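Local coordinates for uncharacterized protein (Exiguobacterium sibiricum, PDB 3B77), which is of unknown function but pairs a bacterial pleckstrin homology domain with a helical region that probably mediates assembly of its subunits, at residues L163-E166 and S167-W170; Q6-P10 and D11-K15. All coordinates share one frame; numbering follows the deposited sequence.

Contact 1: L163-E166 and S167-W170; sequences LSQE and SFDW
The carbonyl oxygen of Gln-165 takes the amide of Asp-169 in the shortest of four successive backbone bonds, 2.7 Å from Asp-169 N to Gln-165 O, with N-H...O at 167°. Ser-167, Phe-168 and Trp-170 bond in the same way to Leu-163, Ser-164 and Glu-166. Along one partly exposed side of this helix the carboxylates of Glu-166 and Asp-169 share a water, which donates to Glu-166 OE1 at 3.0 Å and to Asp-169 OD2 at 2.8 Å. Glu-166 OE1 and Asp-169 OD2 stay 4.7 Å apart, and the bridging water probably eases the repulsion between them. Glu-166 reaches it through a bend at chi2 (-48°) that brings its carboxylate back along the helix toward Asp-169; Lys-161 of the third subunit packs on Glu-166. Gln-165 lies beside both Phe-168 and Asp-169: its NE2 comes within 3.6 Å of Phe-168 CD2, the amide standing nearly upright to the ring (83° between planes), while its CG packs 3.7 Å from Asp-169 OD2. Ser-164 OG is held by Phe-160 O and by Ser-142 OG of the second subunit, Ser-167 OG bonds to Ser-138 OG of that subunit, and Trp-170 NE1 bonds to Ala-135 O on helix 108-146. Phe-168 meets His-174 of the second subunit edge-to-face. With acidic residues sharing a water on one side, and Leu-163, Ser-164, Ser-167, Phe-168 and Trp-170 buried among helix 108-146 and two further subunits, this is an interface helix, consistent with the YvbH-like oligomerisation region.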
loop_
_atom_site.group_PDB
_atom_site.type_symbol
_atom_site.label_atom_id
_atom_site.label_comp_id
_atom_site.label_asym_id
_atom_site.label_seq_id
_atom_site.Cartn_x
_atom_site.Cartn_y
_atom_site.Cartn_z
ATOM N N LEU A 163 -14.830 -25.390 -12.739
ATOM C CA LEU A 163 -13.501 -24.785 -12.754
ATOM C C LEU A 163 -12.593 -25.508 -11.783
ATOM O O LEU A 163 -11.384 -25.702 -12.007
ATOM C CB LEU A 163 -13.685 -23.314 -12.382
ATOM C CG LEU A 163 -12.551 -22.290 -12.497
ATOM C CD1 LEU A 163 -11.547 -22.588 -13.604
ATOM C CD2 LEU A 163 -13.161 -20.891 -12.615
ATOM N N SER A 164 -13.194 -25.921 -10.683
ATOM C CA SER A 164 -12.539 -26.738 -9.702
ATOM C C SER A 164 -12.155 -28.080 -10.331
ATOM O O SER A 164 -11.055 -28.581 -10.095
ATOM C CB SER A 164 -13.466 -26.902 -8.484
ATOM O OG SER A 164 -14.056 -25.644 -8.087
ATOM N N GLN A 165 -13.045 -28.627 -11.166
ATOM C CA GLN A 165 -12.780 -29.899 -11.829
ATOM C C GLN A 165 -11.621 -29.751 -12.805
ATOM O O GLN A 165 -10.601 -30.412 -12.631
ATOM C CB GLN A 165 -14.012 -30.450 -12.583
ATOM C CG GLN A 165 -13.811 -31.958 -12.870
ATOM C CD GLN A 165 -13.813 -32.793 -11.588
ATOM O OE1 GLN A 165 -14.821 -32.817 -10.860
ATOM N NE2 GLN A 165 -12.674 -33.436 -11.274
ATOM N N GLU A 166 -11.764 -28.863 -13.807
ATOM C CA GLU A 166 -10.643 -28.586 -14.727
ATOM C C GLU A 166 -9.313 -28.505 -13.947
ATOM O O GLU A 166 -8.361 -29.193 -14.251
ATOM C CB GLU A 166 -10.842 -27.300 -15.509
ATOM C CG GLU A 166 -11.939 -27.355 -16.556
ATOM C CD GLU A 166 -11.877 -28.567 -17.461
ATOM O OE1 GLU A 166 -10.791 -29.088 -17.822
ATOM O OE2 GLU A 166 -12.967 -29.015 -17.786
ATOM N N SER A 167 -9.230 -27.687 -12.929
ATOM C CA SER A 167 -7.948 -27.620 -12.198
ATOM C C SER A 167 -7.535 -29.002 -11.707
ATOM O O SER A 167 -6.410 -29.438 -11.952
ATOM C CB SER A 167 -8.039 -26.609 -11.060
ATOM O OG SER A 167 -6.895 -26.653 -10.258
ATOM N N PHE A 168 -8.459 -29.721 -11.072
ATOM C CA PHE A 168 -8.191 -31.054 -10.578
ATOM C C PHE A 168 -7.695 -31.990 -11.652
ATOM O O PHE A 168 -6.656 -32.648 -11.477
ATOM C CB PHE A 168 -9.420 -31.678 -9.872
ATOM C CG PHE A 168 -9.088 -32.964 -9.131
ATOM C CD1 PHE A 168 -8.262 -32.931 -8.027
ATOM C CD2 PHE A 168 -9.557 -34.184 -9.572
ATOM C CE1 PHE A 168 -7.915 -34.108 -7.375
ATOM C CE2 PHE A 168 -9.249 -35.327 -8.943
ATOM C CZ PHE A 168 -8.416 -35.314 -7.845
ATOM N N ASP A 169 -8.424 -32.063 -12.755
ATOM C CA ASP A 169 -8.017 -32.905 -13.869
ATOM C C ASP A 169 -6.621 -32.616 -14.402
ATOM O O ASP A 169 -5.911 -33.529 -14.783
ATOM C CB ASP A 169 -9.009 -32.771 -15.038
ATOM C CG ASP A 169 -10.361 -33.420 -14.727
ATOM O OD1 ASP A 169 -10.365 -34.314 -13.809
ATOM O OD2 ASP A 169 -11.398 -33.079 -15.409
ATOM N N TRP A 170 -6.294 -31.349 -14.537
ATOM C CA TRP A 170 -5.004 -30.952 -15.007
ATOM C C TRP A 170 -3.929 -31.398 -13.969
ATOM O O TRP A 170 -2.970 -32.063 -14.310
ATOM C CB TRP A 170 -5.009 -29.431 -15.183
ATOM C CG TRP A 170 -3.704 -28.868 -15.626
ATOM C CD1 TRP A 170 -2.673 -28.540 -14.836
ATOM C CD2 TRP A 170 -3.285 -28.604 -16.972
ATOM N NE1 TRP A 170 -1.626 -28.079 -15.581
ATOM C CE2 TRP A 170 -1.971 -28.088 -16.899
ATOM C CE3 TRP A 170 -3.886 -28.754 -18.221
ATOM C CZ2 TRP A 170 -1.225 -27.751 -18.035
ATOM C CZ3 TRP A 170 -3.163 -28.391 -19.356
ATOM C CH2 TRP A 170 -1.841 -27.913 -19.257
HETATM O O HOH W 1 -10.533 -32.050 -17.910
#

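Contact 2: Q6-P10 and D11-K15; sequences QVIHP and DDFDK
One face of the Phe-13 ring is covered by Pro-10, whose CA sits over the ring centre in a CH-pi contact, 3.5 Å from the centroid of Phe-13 and almost on the ring normal. Pro-10 CB extends the contact to Phe-13 CE2 at 4.0 Å, whereas Ile-8 O approaches the same ring obliquely. The imidazole of His-9 has Pro-10 CD over one face, displaced toward the rim, and Asp-11 at its edge. There His-9 ND1 accepts the amide of Asp-11 in a nearly straight bond, 3.2 Å from Asp-11 N to His-9 ND1, with the donor tilted 22° from the ring plane. This bond ties the ring to the turn. The first torsion of His-9 (chi1 -170°) sets CG opposite the backbone N and carries the ring forward along the chain, side by side with the Asp-11 carboxylate; the two planes are 70° apart.

Two overlapping turns of 3-10 type form here, as the chain leaves strand 6-7 of the bacterial PH domain: Asp-12 N bonds to His-9 O at 2.9 Å and Phe-13 N to Pro-10 O at 3.3 Å, both amides lying above the carbonyl planes. They direct Phe-13 onto Ile-30 and Leu-33 of strand 30-35, the strand to which Ile-8 is bonded through its backbone at Leu-33.

Ile-8 CG2 meets Asp-12 CB at 3.7 Å, the two side chains crossing at about a right angle. Lys-15 NZ forms a salt bridge with Asp-12 OD1 at 3.1 Å, using the anti lone pair of that oxygen. Lys-15 NZ also makes a weak bond to Asp-11 O and a long salt bridge to Asp-14 OD1, so that Asp-12, Asp-14 and Lys-15 form a salt-bridge network.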
loop_
_atom_site.group_PDB
_atom_site.type_symbol
_atom_site.label_atom_id
_atom_site.label_comp_id
_atom_site.label_asym_id
_atom_site.label_seq_id
_atom_site.Cartn_x
_atom_site.Cartn_y
_atom_site.Cartn_z
ATOM N N GLN A 6 24.936 -63.724 -10.206
ATOM C CA GLN A 6 24.669 -64.399 -11.471
ATOM C C GLN A 6 23.375 -63.899 -12.096
ATOM O O GLN A 6 22.340 -63.862 -11.444
ATOM C CB GLN A 6 24.534 -65.921 -11.262
ATOM C CG GLN A 6 25.722 -66.633 -10.577
ATOM C CD GLN A 6 26.971 -66.686 -11.423
ATOM O OE1 GLN A 6 26.923 -66.967 -12.613
ATOM N NE2 GLN A 6 28.107 -66.424 -10.802
ATOM N N VAL A 7 23.437 -63.539 -13.368
ATOM C CA VAL A 7 22.247 -63.213 -14.118
ATOM C C VAL A 7 21.486 -64.510 -14.344
ATOM O O VAL A 7 22.034 -65.475 -14.895
ATOM C CB VAL A 7 22.591 -62.570 -15.468
ATOM C CG1 VAL A 7 21.323 -62.299 -16.272
ATOM C CG2 VAL A 7 23.393 -61.285 -15.255
ATOM N N ILE A 8 20.236 -64.543 -13.893
ATOM C CA ILE A 8 19.404 -65.725 -14.021
ATOM C C ILE A 8 18.678 -65.694 -15.365
ATOM O O ILE A 8 18.268 -64.641 -15.830
ATOM C CB ILE A 8 18.373 -65.796 -12.879
ATOM C CG1 ILE A 8 19.047 -65.698 -11.491
ATOM C CG2 ILE A 8 17.519 -67.028 -13.010
ATOM C CD1 ILE A 8 20.178 -66.662 -11.233
ATOM N N HIS A 9 18.518 -66.856 -15.978
ATOM C CA HIS A 9 17.811 -66.994 -17.237
ATOM C C HIS A 9 16.302 -66.954 -16.946
ATOM O O HIS A 9 15.866 -67.469 -15.930
ATOM C CB HIS A 9 18.194 -68.332 -17.884
ATOM C CG HIS A 9 17.713 -68.490 -19.291
ATOM N ND1 HIS A 9 16.452 -68.951 -19.600
ATOM C CD2 HIS A 9 18.325 -68.258 -20.473
ATOM C CE1 HIS A 9 16.303 -68.981 -20.911
ATOM N NE2 HIS A 9 17.426 -68.569 -21.465
ATOM N N PRO A 10 15.508 -66.315 -17.815
ATOM C CA PRO A 10 14.044 -66.257 -17.725
ATOM C C PRO A 10 13.306 -67.551 -17.376
ATOM O O PRO A 10 12.256 -67.503 -16.734
ATOM C CB PRO A 10 13.633 -65.811 -19.125
ATOM C CG PRO A 10 14.764 -64.995 -19.603
ATOM C CD PRO A 10 16.006 -65.513 -18.943
ATOM N N ASP A 11 13.827 -68.685 -17.827
ATOM C CA ASP A 11 13.219 -69.988 -17.532
ATOM C C ASP A 11 13.233 -70.320 -16.053
ATOM O O ASP A 11 12.382 -71.084 -15.584
ATOM C CB ASP A 11 13.949 -71.114 -18.258
ATOM C CG ASP A 11 13.894 -70.984 -19.751
ATOM O OD1 ASP A 11 13.176 -70.096 -20.257
ATOM O OD2 ASP A 11 14.589 -71.770 -20.422
ATOM N N ASP A 12 14.202 -69.753 -15.335
ATOM C CA ASP A 12 14.362 -69.985 -13.905
ATOM C C ASP A 12 13.867 -68.839 -13.024
ATOM O O ASP A 12 14.232 -68.768 -11.849
ATOM C CB ASP A 12 15.832 -70.247 -13.588
ATOM C CG ASP A 12 16.384 -71.455 -14.312
ATOM O OD1 ASP A 12 15.620 -72.401 -14.582
ATOM O OD2 ASP A 12 17.596 -71.462 -14.601
ATOM N N PHE A 13 13.041 -67.950 -13.574
ATOM C CA PHE A 13 12.514 -66.840 -12.783
ATOM C C PHE A 13 11.553 -67.356 -11.748
ATOM O O PHE A 13 11.646 -66.960 -10.589
ATOM C CB PHE A 13 11.815 -65.763 -13.628
ATOM C CG PHE A 13 12.750 -64.865 -14.400
ATOM C CD1 PHE A 13 14.086 -64.716 -14.047
ATOM C CD2 PHE A 13 12.259 -64.100 -15.444
ATOM C CE1 PHE A 13 14.917 -63.873 -14.767
ATOM C CE2 PHE A 13 13.087 -63.239 -16.156
ATOM C CZ PHE A 13 14.416 -63.137 -15.824
ATOM N N ASP A 14 10.646 -68.243 -12.164
ATOM C CA ASP A 14 9.649 -68.829 -11.248
ATOM C C ASP A 14 10.233 -69.695 -10.126
ATOM O O ASP A 14 9.564 -69.931 -9.128
ATOM C CB ASP A 14 8.559 -69.582 -12.014
ATOM C CG ASP A 14 9.113 -70.607 -12.970
ATOM O OD1 ASP A 14 10.259 -71.080 -12.774
ATOM O OD2 ASP A 14 8.388 -70.944 -13.932
ATOM N N LYS A 15 11.480 -70.129 -10.280
ATOM C CA LYS A 15 12.190 -70.893 -9.264
ATOM C C LYS A 15 12.912 -70.003 -8.256
ATOM O O LYS A 15 13.503 -70.505 -7.306
ATOM C CB LYS A 15 13.257 -71.777 -9.926
ATOM C CG LYS A 15 12.760 -72.720 -11.022
ATOM C CD LYS A 15 13.943 -73.465 -11.671
ATOM C CE LYS A 15 13.513 -74.351 -12.845
ATOM N NZ LYS A 15 12.859 -73.592 -13.948
#

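Overall arrangement
From the N terminus the chain first meets contact 2, where strand 6-7, at one edge of the five-stranded antiparallel sheet, gives way to the loop leading to strand 30-35. The remaining strands follow, completing this sheet and the three-stranded one, and then the long helix 108-146. A connection returns the chain into helix 156-178, on which contact 1 lies. The contacts are therefore in series, neither nesting nor crossing; each is local and closes no long loop. The centres of contact 1 and contact 2 are about 46 Å apart. Contact 2 shapes the turn leaving the edge strand and lays Phe-13 on strand 30-35, whereas contact 1 belongs to a helix packed against helix 108-146 and neighbouring subunits.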